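Local atomic coordinates of inositol polyphosphate multikinase alpha (Arabidopsis thaliana, PDB entry 4FRF), a protein that phosphorylates inositol phosphates of several kinds with ATP, turning inositol 1,4,5-trisphosphate into inositol 1,3,4,5,6-pentakisphosphate in two steps. Residues F35-F39 and L203-N207; H50-P54 and Q231-F237; L191-K195 and L255-I259. All coordinates share one frame; numbering follows the deposited sequence.

Interaction 1: F35-F39 and L203-N207; sequences FYESF and LYHFN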
ATOM      1  N   PHE A  35      24.048  -0.956  -2.263  1.00123.21           N
ATOM      2  CA  PHE A  35      22.945  -0.012  -2.154  1.00118.26           C
ATOM      3  C   PHE A  35      23.441   1.399  -1.855  1.00118.11           C
ATOM      4  O   PHE A  35      23.094   2.356  -2.554  1.00115.17           O
ATOM      5  CB  PHE A  35      21.933  -0.443  -1.095  1.00115.66           C
ATOM      6  CG  PHE A  35      20.952   0.637  -0.733  1.00110.13           C
ATOM      7  CD1 PHE A  35      19.879   0.917  -1.556  1.00107.01           C
ATOM      8  CD2 PHE A  35      21.161   1.439   0.377  1.00109.87           C
ATOM      9  CE1 PHE A  35      18.995   1.950  -1.252  1.00103.86           C
ATOM     10  CE2 PHE A  35      20.286   2.472   0.686  1.00106.62           C
ATOM     11  CZ  PHE A  35      19.208   2.728  -0.130  1.00103.65           C
ATOM     12  N   TYR A  36      24.229   1.525  -0.787  1.00120.50           N
ATOM     13  CA  TYR A  36      24.773   2.827  -0.395  1.00121.04           C
ATOM     14  C   TYR A  36      25.515   3.461  -1.569  1.00123.75           C
ATOM     15  O   TYR A  36      25.133   4.548  -2.034  1.00121.97           O
ATOM     16  CB  TYR A  36      25.680   2.705   0.842  1.00122.98           C
ATOM     17  CG  TYR A  36      24.909   2.606   2.148  1.00118.80           C
ATOM     18  CD1 TYR A  36      24.029   3.663   2.552  1.00114.85           C
ATOM     19  CD2 TYR A  36      25.060   1.454   2.957  1.00118.42           C
ATOM     20  CE1 TYR A  36      23.339   3.567   3.752  1.00113.58           C
ATOM     21  CE2 TYR A  36      24.352   1.353   4.155  1.00115.91           C
ATOM     22  CZ  TYR A  36      23.457   2.404   4.552  1.00114.07           C
ATOM     23  OH  TYR A  36      22.744   2.283   5.732  1.00111.94           O
ATOM     24  N   GLU A  37      26.509   2.734  -2.098  1.00127.28           N
ATOM     25  CA  GLU A  37      27.174   3.094  -3.357  1.00130.49           C
ATOM     26  C   GLU A  37      26.204   3.649  -4.407  1.00128.14           C
ATOM     27  O   GLU A  37      26.455   4.711  -4.991  1.00129.16           O
ATOM     28  CB  GLU A  37      27.907   1.883  -3.941  1.00134.27           C
ATOM     29  CG  GLU A  37      29.267   1.598  -3.311  1.00142.08           C
ATOM     30  CD  GLU A  37      30.241   2.760  -3.465  1.00147.96           C
ATOM     31  OE1 GLU A  37      29.849   3.791  -4.053  1.00148.84           O
ATOM     32  OE2 GLU A  37      31.393   2.645  -2.989  1.00152.18           O
ATOM     33  N   SER A  38      25.114   2.914  -4.662  1.00125.03           N
ATOM     34  CA  SER A  38      24.131   3.310  -5.661  1.00121.90           C
ATOM     35  C   SER A  38      23.256   4.465  -5.188  1.00118.62           C
ATOM     36  O   SER A  38      23.030   5.420  -5.927  1.00118.04           O
ATOM     37  CB  SER A  38      23.252   2.116  -6.072  1.00120.96           C
ATOM     38  OG  SER A  38      22.184   2.516  -6.939  1.00115.78           O
ATOM     39  N   PHE A  39      22.738   4.369  -3.968  1.00116.43           N
ATOM     40  CA  PHE A  39      21.727   5.328  -3.516  1.00113.28           C
ATOM     41  C   PHE A  39      22.313   6.708  -3.298  1.00115.31           C
ATOM     42  O   PHE A  39      21.713   7.726  -3.664  1.00112.22           O
ATOM     43  CB  PHE A  39      21.050   4.854  -2.227  1.00110.97           C
ATOM     44  CG  PHE A  39      19.922   5.737  -1.780  1.00104.35           C
ATOM     45  CD1 PHE A  39      18.613   5.467  -2.172  1.00100.49           C
ATOM     46  CD2 PHE A  39      20.173   6.880  -1.040  1.00100.16           C
ATOM     47  CE1 PHE A  39      17.566   6.318  -1.799  1.00 95.86           C
ATOM     48  CE2 PHE A  39      19.136   7.733  -0.670  1.00 96.87           C
ATOM     49  CZ  PHE A  39      17.834   7.450  -1.049  1.00 94.30           C
ATOM     50  N   LEU A 203      12.682   3.358  -8.202  1.00 85.00           N
ATOM     51  CA  LEU A 203      14.106   3.053  -8.284  1.00 88.09           C
ATOM     52  C   LEU A 203      14.473   1.838  -7.447  1.00 89.36           C
ATOM     53  O   LEU A 203      15.178   0.928  -7.910  1.00 92.11           O
ATOM     54  CB  LEU A 203      14.928   4.262  -7.854  1.00 88.58           C
ATOM     55  CG  LEU A 203      14.600   5.572  -8.577  1.00 88.46           C
ATOM     56  CD1 LEU A 203      15.060   6.803  -7.775  1.00 87.16           C
ATOM     57  CD2 LEU A 203      15.194   5.577  -9.977  1.00 91.10           C
ATOM     58  N   TYR A 204      14.007   1.820  -6.207  1.00 87.80           N
ATOM     59  CA  TYR A 204      14.358   0.729  -5.307  1.00 88.97           C
ATOM     60  C   TYR A 204      13.109   0.091  -4.713  1.00 86.77           C
ATOM     61  O   TYR A 204      12.075   0.762  -4.539  1.00 82.45           O
ATOM     62  CB  TYR A 204      15.286   1.224  -4.189  1.00 89.83           C
ATOM     63  CG  TYR A 204      16.511   1.955  -4.689  1.00 91.31           C
ATOM     64  CD1 TYR A 204      17.664   1.261  -5.032  1.00 95.94           C
ATOM     65  CD2 TYR A 204      16.510   3.335  -4.837  1.00 89.88           C
ATOM     66  CE1 TYR A 204      18.785   1.920  -5.508  1.00 99.19           C
ATOM     67  CE2 TYR A 204      17.630   4.008  -5.305  1.00 92.83           C
ATOM     68  CZ  TYR A 204      18.760   3.296  -5.641  1.00 98.28           C
ATOM     69  OH  TYR A 204      19.873   3.953  -6.118  1.00103.50           O
ATOM     70  N   HIS A 205      13.190  -1.224  -4.490  1.00 87.78           N
ATOM     71  CA  HIS A 205      12.234  -1.938  -3.651  1.00 85.63           C
ATOM     72  C   HIS A 205      12.901  -2.266  -2.330  1.00 87.12           C
ATOM     73  O   HIS A 205      13.873  -3.051  -2.278  1.00 89.28           O
ATOM     74  CB  HIS A 205      11.784  -3.229  -4.317  1.00 85.96           C
ATOM     75  CG  HIS A 205      10.817  -3.025  -5.434  1.00 84.42           C
ATOM     76  ND1 HIS A 205      10.559  -3.996  -6.380  1.00 82.61           N
ATOM     77  CD2 HIS A 205      10.041  -1.961  -5.759  1.00 80.73           C
ATOM     78  CE1 HIS A 205       9.667  -3.537  -7.241  1.00 81.36           C
ATOM     79  NE2 HIS A 205       9.333  -2.309  -6.884  1.00 80.38           N
ATOM     80  N   PHE A 206      12.373  -1.688  -1.258  1.00 84.82           N
ATOM     81  CA  PHE A 206      12.992  -1.816   0.044  1.00 86.37           C
ATOM     82  C   PHE A 206      12.584  -3.094   0.788  1.00 87.57           C
ATOM     83  O   PHE A 206      11.987  -3.030   1.854  1.00 86.97           O
ATOM     84  CB  PHE A 206      12.708  -0.569   0.874  1.00 83.71           C
ATOM     85  CG  PHE A 206      13.441   0.645   0.394  1.00 84.28           C
ATOM     86  CD1 PHE A 206      14.787   0.845   0.734  1.00 88.14           C
ATOM     87  CD2 PHE A 206      12.825   1.552  -0.455  1.00 80.62           C
ATOM     88  CE1 PHE A 206      15.481   1.971   0.284  1.00 87.25           C
ATOM     89  CE2 PHE A 206      13.505   2.672  -0.922  1.00 82.26           C
ATOM     90  CZ  PHE A 206      14.837   2.889  -0.542  1.00 87.36           C
ATOM     91  N   ASN A 207      12.960  -4.247   0.245  1.00 90.64           N
ATOM     92  CA  ASN A 207      12.579  -5.525   0.835  1.00 94.13           C
ATOM     93  C   ASN A 207      13.027  -5.668   2.264  1.00 96.20           C
ATOM     94  O   ASN A 207      14.215  -5.620   2.541  1.00100.05           O
ATOM     95  CB  ASN A 207      13.209  -6.672   0.072  1.00 97.65           C
ATOM     96  CG  ASN A 207      12.710  -6.787  -1.339  1.00100.90           C
ATOM     97  OD1 ASN A 207      13.357  -7.431  -2.163  1.00106.54           O
ATOM     98  ND2 ASN A 207      11.533  -6.207  -1.626  1.00 99.34           N
TER

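Interaction 2: H50-P54 and Q231-F237; sequences HRYFP and QVKLVDF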
ATOM      1  N   HIS A  50      16.985  12.419   0.752  1.00 96.64           N
ATOM      2  CA  HIS A  50      18.270  11.875   1.191  1.00 98.96           C
ATOM      3  C   HIS A  50      18.394  11.937   2.724  1.00 99.39           C
ATOM      4  O   HIS A  50      18.953  11.034   3.357  1.00100.43           O
ATOM      5  CB  HIS A  50      19.418  12.646   0.535  1.00101.90           C
ATOM      6  CG  HIS A  50      19.759  12.174  -0.845  1.00103.67           C
ATOM      7  ND1 HIS A  50      20.733  11.225  -1.087  1.00108.43           N
ATOM      8  CD2 HIS A  50      19.316  12.577  -2.062  1.00103.40           C
ATOM      9  CE1 HIS A  50      20.840  11.027  -2.390  1.00108.84           C
ATOM     10  NE2 HIS A  50      19.987  11.832  -3.003  1.00106.34           N
ATOM     11  N   ARG A  51      17.805  12.972   3.315  1.00 98.12           N
ATOM     12  CA  ARG A  51      17.883  13.178   4.752  1.00 99.37           C
ATOM     13  C   ARG A  51      17.144  12.107   5.569  1.00 97.23           C
ATOM     14  O   ARG A  51      17.017  12.232   6.774  1.00 98.21           O
ATOM     15  CB  ARG A  51      17.329  14.551   5.111  1.00 99.12           C
ATOM     16  CG  ARG A  51      15.818  14.571   5.227  1.00 99.22           C
ATOM     17  CD  ARG A  51      15.302  15.952   5.595  1.00106.32           C
ATOM     18  NE  ARG A  51      15.208  16.144   7.047  1.00111.11           N
ATOM     19  CZ  ARG A  51      14.128  15.853   7.772  1.00108.36           C
ATOM     20  NH1 ARG A  51      13.059  15.341   7.188  1.00107.95           N
ATOM     21  NH2 ARG A  51      14.117  16.066   9.078  1.00108.44           N
ATOM     22  N   TYR A  52      16.587  11.105   4.904  1.00 95.54           N
ATOM     23  CA  TYR A  52      15.910  10.020   5.615  1.00 92.84           C
ATOM     24  C   TYR A  52      16.723   8.747   5.543  1.00 94.28           C
ATOM     25  O   TYR A  52      16.189   7.651   5.698  1.00 93.36           O
ATOM     26  CB  TYR A  52      14.507   9.782   5.049  1.00 89.17           C
ATOM     27  CG  TYR A  52      13.534  10.894   5.356  1.00 86.37           C
ATOM     28  CD1 TYR A  52      13.102  11.124   6.657  1.00 85.12           C
ATOM     29  CD2 TYR A  52      13.040  11.712   4.345  1.00 85.28           C
ATOM     30  CE1 TYR A  52      12.224  12.152   6.953  1.00 82.34           C
ATOM     31  CE2 TYR A  52      12.163  12.748   4.630  1.00 83.45           C
ATOM     32  CZ  TYR A  52      11.769  12.969   5.940  1.00 82.34           C
ATOM     33  OH  TYR A  52      10.919  14.003   6.238  1.00 80.97           O
ATOM     34  N   PHE A  53      18.018   8.901   5.292  1.00 96.27           N
ATOM     35  CA  PHE A  53      18.883   7.765   5.064  1.00 98.03           C
ATOM     36  C   PHE A  53      20.233   8.025   5.709  1.00101.79           C
ATOM     37  O   PHE A  53      20.823   9.091   5.523  1.00104.09           O
ATOM     38  CB  PHE A  53      19.067   7.521   3.557  1.00 97.91           C
ATOM     39  CG  PHE A  53      17.831   7.001   2.856  1.00 94.08           C
ATOM     40  CD1 PHE A  53      17.721   5.656   2.520  1.00 93.28           C
ATOM     41  CD2 PHE A  53      16.806   7.872   2.466  1.00 91.43           C
ATOM     42  CE1 PHE A  53      16.575   5.175   1.849  1.00 91.68           C
ATOM     43  CE2 PHE A  53      15.658   7.391   1.799  1.00 86.49           C
ATOM     44  CZ  PHE A  53      15.551   6.050   1.493  1.00 85.84           C
ATOM     45  N   PRO A  54      20.745   7.048   6.462  1.00103.16           N
ATOM     46  CA  PRO A  54      22.088   7.212   6.983  1.00106.87           C
ATOM     47  C   PRO A  54      23.009   7.794   5.910  1.00108.91           C
ATOM     48  O   PRO A  54      23.013   7.312   4.782  1.00109.01           O
ATOM     49  CB  PRO A  54      22.512   5.771   7.317  1.00108.76           C
ATOM     50  CG  PRO A  54      21.403   4.871   6.755  1.00104.71           C
ATOM     51  CD  PRO A  54      20.200   5.711   6.737  1.00101.92           C
ATOM     52  N   GLN A 231      13.097  12.506  14.723  1.00 93.36           N
ATOM     53  CA  GLN A 231      13.604  12.165  13.405  1.00 93.05           C
ATOM     54  C   GLN A 231      13.289  10.770  12.903  1.00 90.80           C
ATOM     55  O   GLN A 231      13.338   9.795  13.659  1.00 91.91           O
ATOM     56  CB  GLN A 231      15.097  12.437  13.310  1.00 96.65           C
ATOM     57  CG  GLN A 231      15.392  13.682  12.530  1.00101.55           C
ATOM     58  CD  GLN A 231      16.815  14.146  12.669  1.00111.60           C
ATOM     59  OE1 GLN A 231      17.640  13.514  13.346  1.00117.07           O
ATOM     60  NE2 GLN A 231      17.114  15.285  12.057  1.00116.56           N
ATOM     61  N   VAL A 232      13.049  10.687  11.593  1.00 87.75           N
ATOM     62  CA  VAL A 232      12.726   9.441  10.915  1.00 85.31           C
ATOM     63  C   VAL A 232      13.873   9.006  10.010  1.00 86.61           C
ATOM     64  O   VAL A 232      14.548   9.841   9.408  1.00 87.60           O
ATOM     65  CB  VAL A 232      11.463   9.602  10.040  1.00 82.00           C
ATOM     66  CG1 VAL A 232      11.187   8.332   9.267  1.00 80.21           C
ATOM     67  CG2 VAL A 232      10.277   9.966  10.891  1.00 81.05           C
ATOM     68  N   LYS A 233      14.074   7.698   9.900  1.00 86.89           N
ATOM     69  CA  LYS A 233      15.087   7.147   9.008  1.00 88.87           C
ATOM     70  C   LYS A 233      14.787   5.690   8.672  1.00 88.83           C
ATOM     71  O   LYS A 233      14.045   5.016   9.382  1.00 89.49           O
ATOM     72  CB  LYS A 233      16.493   7.289   9.610  1.00 91.88           C
ATOM     73  CG  LYS A 233      16.978   8.739   9.671  1.00 93.80           C
ATOM     74  CD  LYS A 233      18.495   8.860   9.527  1.00 98.39           C
ATOM     75  CE  LYS A 233      18.912  10.254   8.997  1.00 98.82           C
ATOM     76  NZ  LYS A 233      18.219  11.403   9.676  1.00 96.05           N
ATOM     77  N   LEU A 234      15.301   5.239   7.539  1.00 88.60           N
ATOM     78  CA  LEU A 234      15.140   3.874   7.120  1.00 87.20           C
ATOM     79  C   LEU A 234      16.443   3.167   7.344  1.00 89.38           C
ATOM     80  O   LEU A 234      17.492   3.726   7.083  1.00 91.09           O
ATOM     81  CB  LEU A 234      14.811   3.826   5.638  1.00 86.59           C
ATOM     82  CG  LEU A 234      13.358   3.892   5.213  1.00 84.91           C
ATOM     83  CD1 LEU A 234      12.699   5.148   5.755  1.00 84.65           C
ATOM     84  CD2 LEU A 234      13.284   3.840   3.703  1.00 85.52           C
ATOM     85  N   VAL A 235      16.376   1.901   7.731  1.00 89.27           N
ATOM     86  CA  VAL A 235      17.575   1.126   7.987  1.00 92.32           C
ATOM     87  C   VAL A 235      17.480  -0.276   7.400  1.00 93.41           C
ATOM     88  O   VAL A 235      16.455  -0.660   6.883  1.00 91.17           O
ATOM     89  CB  VAL A 235      17.886   1.043   9.506  1.00 93.94           C
ATOM     90  CG1 VAL A 235      18.009   2.436  10.106  1.00 92.54           C
ATOM     91  CG2 VAL A 235      16.827   0.246  10.227  1.00 91.39           C
ATOM     92  N   ASP A 236      18.545  -1.053   7.550  1.00 97.90           N
ATOM     93  CA  ASP A 236      18.629  -2.408   6.983  1.00100.32           C
ATOM     94  C   ASP A 236      18.397  -2.429   5.504  1.00 99.00           C
ATOM     95  O   ASP A 236      17.264  -2.480   5.056  1.00 97.41           O
ATOM     96  CB  ASP A 236      17.645  -3.354   7.672  1.00 99.47           C
ATOM     97  CG  ASP A 236      17.960  -3.551   9.131  1.00105.12           C
ATOM     98  OD1 ASP A 236      19.157  -3.657   9.474  1.00117.48           O
ATOM     99  OD2 ASP A 236      17.023  -3.564   9.948  1.00107.41           O
ATOM    100  N   PHE A 237      19.479  -2.416   4.737  1.00101.61           N
ATOM    101  CA  PHE A 237      19.359  -2.457   3.291  1.00100.99           C
ATOM    102  C   PHE A 237      19.994  -3.707   2.694  1.00104.92           C
ATOM    103  O   PHE A 237      20.460  -3.689   1.562  1.00107.20           O
ATOM    104  CB  PHE A 237      19.981  -1.209   2.679  1.00100.36           C
ATOM    105  CG  PHE A 237      19.431   0.067   3.222  1.00 96.11           C
ATOM    106  CD1 PHE A 237      18.184   0.521   2.831  1.00 92.10           C
ATOM    107  CD2 PHE A 237      20.173   0.841   4.098  1.00 96.46           C
ATOM    108  CE1 PHE A 237      17.681   1.736   3.304  1.00 89.59           C
ATOM    109  CE2 PHE A 237      19.665   2.039   4.593  1.00 95.06           C
ATOM    110  CZ  PHE A 237      18.421   2.491   4.181  1.00 88.90           C
TER

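Interaction 3: L191-K195 and L255-I259; sequences LLELK and LCSFI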
ATOM      1  N   LEU A 191       6.943  11.385   7.986  1.00 76.79           N
ATOM      2  CA  LEU A 191       6.383  10.165   7.409  1.00 75.19           C
ATOM      3  C   LEU A 191       5.605  10.467   6.119  1.00 73.44           C
ATOM      4  O   LEU A 191       5.656   9.695   5.144  1.00 72.62           O
ATOM      5  CB  LEU A 191       5.483   9.458   8.413  1.00 75.01           C
ATOM      6  CG  LEU A 191       6.203   8.670   9.505  1.00 76.32           C
ATOM      7  CD1 LEU A 191       5.194   7.910  10.374  1.00 74.88           C
ATOM      8  CD2 LEU A 191       7.193   7.710   8.885  1.00 76.41           C
ATOM      9  N   LEU A 192       4.926  11.612   6.111  1.00 71.92           N
ATOM     10  CA  LEU A 192       4.174  12.055   4.957  1.00 70.14           C
ATOM     11  C   LEU A 192       5.047  12.321   3.743  1.00 72.05           C
ATOM     12  O   LEU A 192       4.742  11.840   2.630  1.00 73.04           O
ATOM     13  CB  LEU A 192       3.355  13.280   5.292  1.00 68.49           C
ATOM     14  CG  LEU A 192       2.096  12.942   6.094  1.00 67.15           C
ATOM     15  CD1 LEU A 192       1.386  14.202   6.522  1.00 64.38           C
ATOM     16  CD2 LEU A 192       1.130  11.970   5.351  1.00 56.95           C
ATOM     17  N   GLU A 193       6.133  13.061   3.940  1.00 73.34           N
ATOM     18  CA  GLU A 193       7.096  13.287   2.863  1.00 74.90           C
ATOM     19  C   GLU A 193       7.554  11.987   2.211  1.00 74.89           C
ATOM     20  O   GLU A 193       7.636  11.894   0.982  1.00 75.62           O
ATOM     21  CB  GLU A 193       8.297  14.050   3.370  1.00 77.52           C
ATOM     22  CG  GLU A 193       8.092  15.539   3.391  1.00 81.55           C
ATOM     23  CD  GLU A 193       9.355  16.274   3.675  1.00 87.62           C
ATOM     24  OE1 GLU A 193      10.339  15.630   4.112  1.00 93.15           O
ATOM     25  OE2 GLU A 193       9.371  17.499   3.481  1.00 91.14           O
ATOM     26  N   LEU A 194       7.863  10.995   3.035  1.00 74.84           N
ATOM     27  CA  LEU A 194       8.263   9.686   2.540  1.00 75.68           C
ATOM     28  C   LEU A 194       7.132   9.025   1.748  1.00 75.34           C
ATOM     29  O   LEU A 194       7.375   8.334   0.748  1.00 75.57           O
ATOM     30  CB  LEU A 194       8.658   8.783   3.702  1.00 75.94           C
ATOM     31  CG  LEU A 194      10.080   8.845   4.224  1.00 77.40           C
ATOM     32  CD1 LEU A 194      10.091   8.477   5.676  1.00 78.26           C
ATOM     33  CD2 LEU A 194      10.965   7.912   3.433  1.00 77.32           C
ATOM     34  N   LYS A 195       5.899   9.174   2.236  1.00 74.39           N
ATOM     35  CA  LYS A 195       4.768   8.581   1.553  1.00 73.69           C
ATOM     36  C   LYS A 195       4.676   9.122   0.136  1.00 73.46           C
ATOM     37  O   LYS A 195       4.714   8.354  -0.833  1.00 73.07           O
ATOM     38  CB  LYS A 195       3.468   8.855   2.292  1.00 73.34           C
ATOM     39  CG  LYS A 195       2.221   8.433   1.505  1.00 72.44           C
ATOM     40  CD  LYS A 195       0.972   8.898   2.191  1.00 71.23           C
ATOM     41  CE  LYS A 195      -0.107   9.190   1.196  1.00 74.37           C
ATOM     42  NZ  LYS A 195      -0.938  10.381   1.625  1.00 77.31           N
ATOM     43  N   LEU A 255       3.478   1.838   5.156  1.00 70.09           N
ATOM     44  CA  LEU A 255       3.714   3.195   5.583  1.00 69.12           C
ATOM     45  C   LEU A 255       2.386   3.896   5.793  1.00 68.51           C
ATOM     46  O   LEU A 255       2.221   4.670   6.729  1.00 68.65           O
ATOM     47  CB  LEU A 255       4.553   3.937   4.548  1.00 68.25           C
ATOM     48  CG  LEU A 255       4.927   5.373   4.898  1.00 68.91           C
ATOM     49  CD1 LEU A 255       5.827   5.389   6.127  1.00 70.46           C
ATOM     50  CD2 LEU A 255       5.594   6.097   3.720  1.00 68.09           C
ATOM     51  N   CYS A 256       1.413   3.573   4.958  1.00 69.01           N
ATOM     52  CA  CYS A 256       0.137   4.277   5.011  1.00 69.03           C
ATOM     53  C   CYS A 256      -0.674   3.880   6.246  1.00 68.57           C
ATOM     54  O   CYS A 256      -1.216   4.742   6.937  1.00 68.49           O
ATOM     55  CB  CYS A 256      -0.660   4.086   3.712  1.00 68.47           C
ATOM     56  SG  CYS A 256      -0.070   5.135   2.345  1.00 72.24           S
ATOM     57  N   SER A 257      -0.706   2.581   6.543  1.00 67.91           N
ATOM     58  CA  SER A 257      -1.274   2.104   7.786  1.00 68.64           C
ATOM     59  C   SER A 257      -0.531   2.776   8.964  1.00 70.71           C
ATOM     60  O   SER A 257      -1.131   3.471   9.808  1.00 70.92           O
ATOM     61  CB  SER A 257      -1.123   0.591   7.859  1.00 69.61           C
ATOM     62  OG  SER A 257      -1.821   0.047   8.959  1.00 70.36           O
ATOM     63  N   PHE A 258       0.785   2.645   8.982  1.00 71.01           N
ATOM     64  CA  PHE A 258       1.529   3.294  10.014  1.00 71.98           C
ATOM     65  C   PHE A 258       1.110   4.758  10.138  1.00 71.09           C
ATOM     66  O   PHE A 258       0.800   5.212  11.228  1.00 73.27           O
ATOM     67  CB  PHE A 258       3.032   3.163   9.793  1.00 73.08           C
ATOM     68  CG  PHE A 258       3.846   3.396  11.039  1.00 74.29           C
ATOM     69  CD1 PHE A 258       4.101   2.351  11.924  1.00 76.77           C
ATOM     70  CD2 PHE A 258       4.355   4.662  11.331  1.00 72.27           C
ATOM     71  CE1 PHE A 258       4.862   2.563  13.075  1.00 77.66           C
ATOM     72  CE2 PHE A 258       5.101   4.879  12.474  1.00 74.14           C
ATOM     73  CZ  PHE A 258       5.340   3.834  13.358  1.00 76.29           C
ATOM     74  N   ILE A 259       1.049   5.488   9.026  1.00 69.08           N
ATOM     75  CA  ILE A 259       0.743   6.924   9.116  1.00 68.42           C
ATOM     76  C   ILE A 259      -0.601   7.144   9.789  1.00 68.32           C
ATOM     77  O   ILE A 259      -0.805   8.142  10.499  1.00 68.74           O
ATOM     78  CB  ILE A 259       0.770   7.636   7.744  1.00 67.43           C
ATOM     79  CG1 ILE A 259       2.206   7.777   7.251  1.00 70.02           C
ATOM     80  CG2 ILE A 259       0.150   9.036   7.841  1.00 64.02           C
ATOM     81  CD1 ILE A 259       2.379   8.874   6.212  1.00 72.16           C
TER

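Interaction 1: F35-F39 and L203-N207
Phe39 and Tyr204 mark the nearest approach of the backbones of helix 32-41 and the short strand 204-205, with Phe39 CA and Tyr204 CA 8.9 Å apart, a spacing that leaves the contact to side chains. Tyr204 makes the largest contribution, reaching across to the helix. Its CG lies beside its own backbone N, opposite the carbonyl carbon (chi1 -53°), and its ring then meets three helix residues in three different ways. Over one face comes Phe35, whose CE1 stands 4.1 Å from Tyr204 CD1; the ring centroids are 5.4 Å apart and the planes turned by 75°, which makes this a T-shaped pair with the Phe35 edge directed at the tyrosine face. At the rim, near the ring plane, Ser38 OG and Tyr204 OH share a hydrogen bond of 2.8 Å in which either hydroxyl may donate. Phe39 adds an oblique contact, CD1 to Tyr204 CE2 at 3.6 Å, with planes at 46°. Replacing Tyr204 by an alanine would probably leave Ser38 OG without this partner and open a gap between the rings of Phe35 and Phe39 and the strand. Phe206, central to an inverse gamma turn whose Phe206 N is held by Asp248, turns its ring edge to Phe35, with CE1 3.8 Å from Phe35 CZ. One face of the Phe206 ring is backed by Tyr204 CB, offset toward the rim. Phe35 and Phe39 also stack on Phe237 and Phe53 respectively. The rings of Phe35, Phe39, Tyr204 and Phe206 thus form a buried aromatic cluster joining helix 32-41 to the small two-stranded sheet of 204-205 and 241-242.

Interaction 2: H50-P54 and Q231-F237
Phe53 and Phe237 meet because both side chains place CG beside their own backbone N, opposite the carbonyl carbon; for Phe53 (chi1 -70°) this swings the ring back to strand 231-235 although its CB starts out pointing away. The two rings touch rim to rim, with Phe53 CD1 3.6 Å from Phe237 CZ. Their planes differ by just 19°, yet neither ring lies over the other, so this is not a stack. Leu234 runs beside Phe53 in the same direction, and its CD2 comes to 3.9 Å from Phe53 CZ. Pro54 CG touches the edge of the Phe237 ring near its plane.

The backbone evidence shows a loop docked on an edge strand. Gln231, Lys233 and Val235 pair with strand 209-216 in the antiparallel sheet, while Leu234 N points the other way and donates to Tyr52 O at 3.2 Å, with an N-H...O angle of 157°. Arg51 and Tyr52 are the central pair of a type I turn from His50 to Phe53, and a lone main-chain bond to the strand does not make segment 50-54 a sixth strand.

Tyr52 lays its ring edge against the strand, with CD1 3.4 Å from Val232 O and the ring crossing the valine side chain obliquely; its hydroxyl reaches Glu193 on helix 187-200. Lys233, bent at its second and fourth torsions, curls back along the turn, and its NZ gives a weak hydrogen bond of 3.2 Å to Arg51 O.

Interaction 3: L191-K195 and L255-I259
Leu191 and Ile259, together with Lys195 and Leu255, bring two nearly antiparallel helices together: the axes of 191-195 and 255-259 approach to 10.3 Å and their directions differ by 154°. Both helices rest on the five-stranded antiparallel sheet, since Leu191 and Leu255 each touch Ile211 on strand 209-216, so this is a helix-helix contact within a layer that packs on the sheet.

Leu191 divides its branches between two partners. Its CD1 meets the edge of the Phe258 ring, near the ring plane, 3.5 Å from Phe258 CD2, and the two side chains cross at about a right angle. Its CD2 turns to Leu255 CD1 at 3.9 Å. Ile259 reaches in from the facing helix, and its CD1 is placed between Leu191 CB, at 3.8 Å, and Leu192 CD2. Leu192 starts out pointing away from this helix, yet its branch returns to meet the isoleucine crosswise.

Leu255 extends with CG opposite its backbone N (chi1 -178°), which carries CD2 to the main chain of the other helix as well as to Leu194 CB. No hydrogen bond joins the two segments, and the fit is essentially apolar. Lys195 contributes its aliphatic part: CB faces Leu255 and Ile259, while the bent outer chain leads away and NZ forms a salt bridge with Glu199 of the second subunit. On the way the lysine passes Cys256, with CD 3.9 Å from SG, and Leu255 CD2 lies 3.4 Å from Lys195 CA.

In the fold
Interaction 2 is the bridge. Its centre lies 12 Å from that of interaction 1 and 14 Å from that of interaction 3, and it touches both, whereas interactions 1 and 3 stay about 7 Å apart at their nearest atoms. Toward interaction 1 the aromatic packing continues, with Phe35 CE2 3.6 Å from Phe237 CD1. Toward interaction 3, Tyr52 OH makes a probable hydrogen bond of 2.7 Å to Glu193 OE1, and Val232 and Leu234 pack on Leu194. Asp236-Phe237 follows strand 231-235 much as the Asp-Phe-Gly motif does in protein kinases, consistent with shared ancestry. Beside interaction 1, a sulfate ion, probably from crystallisation, comes within about 3 Å of the nearest atom of the Phe35 side chain.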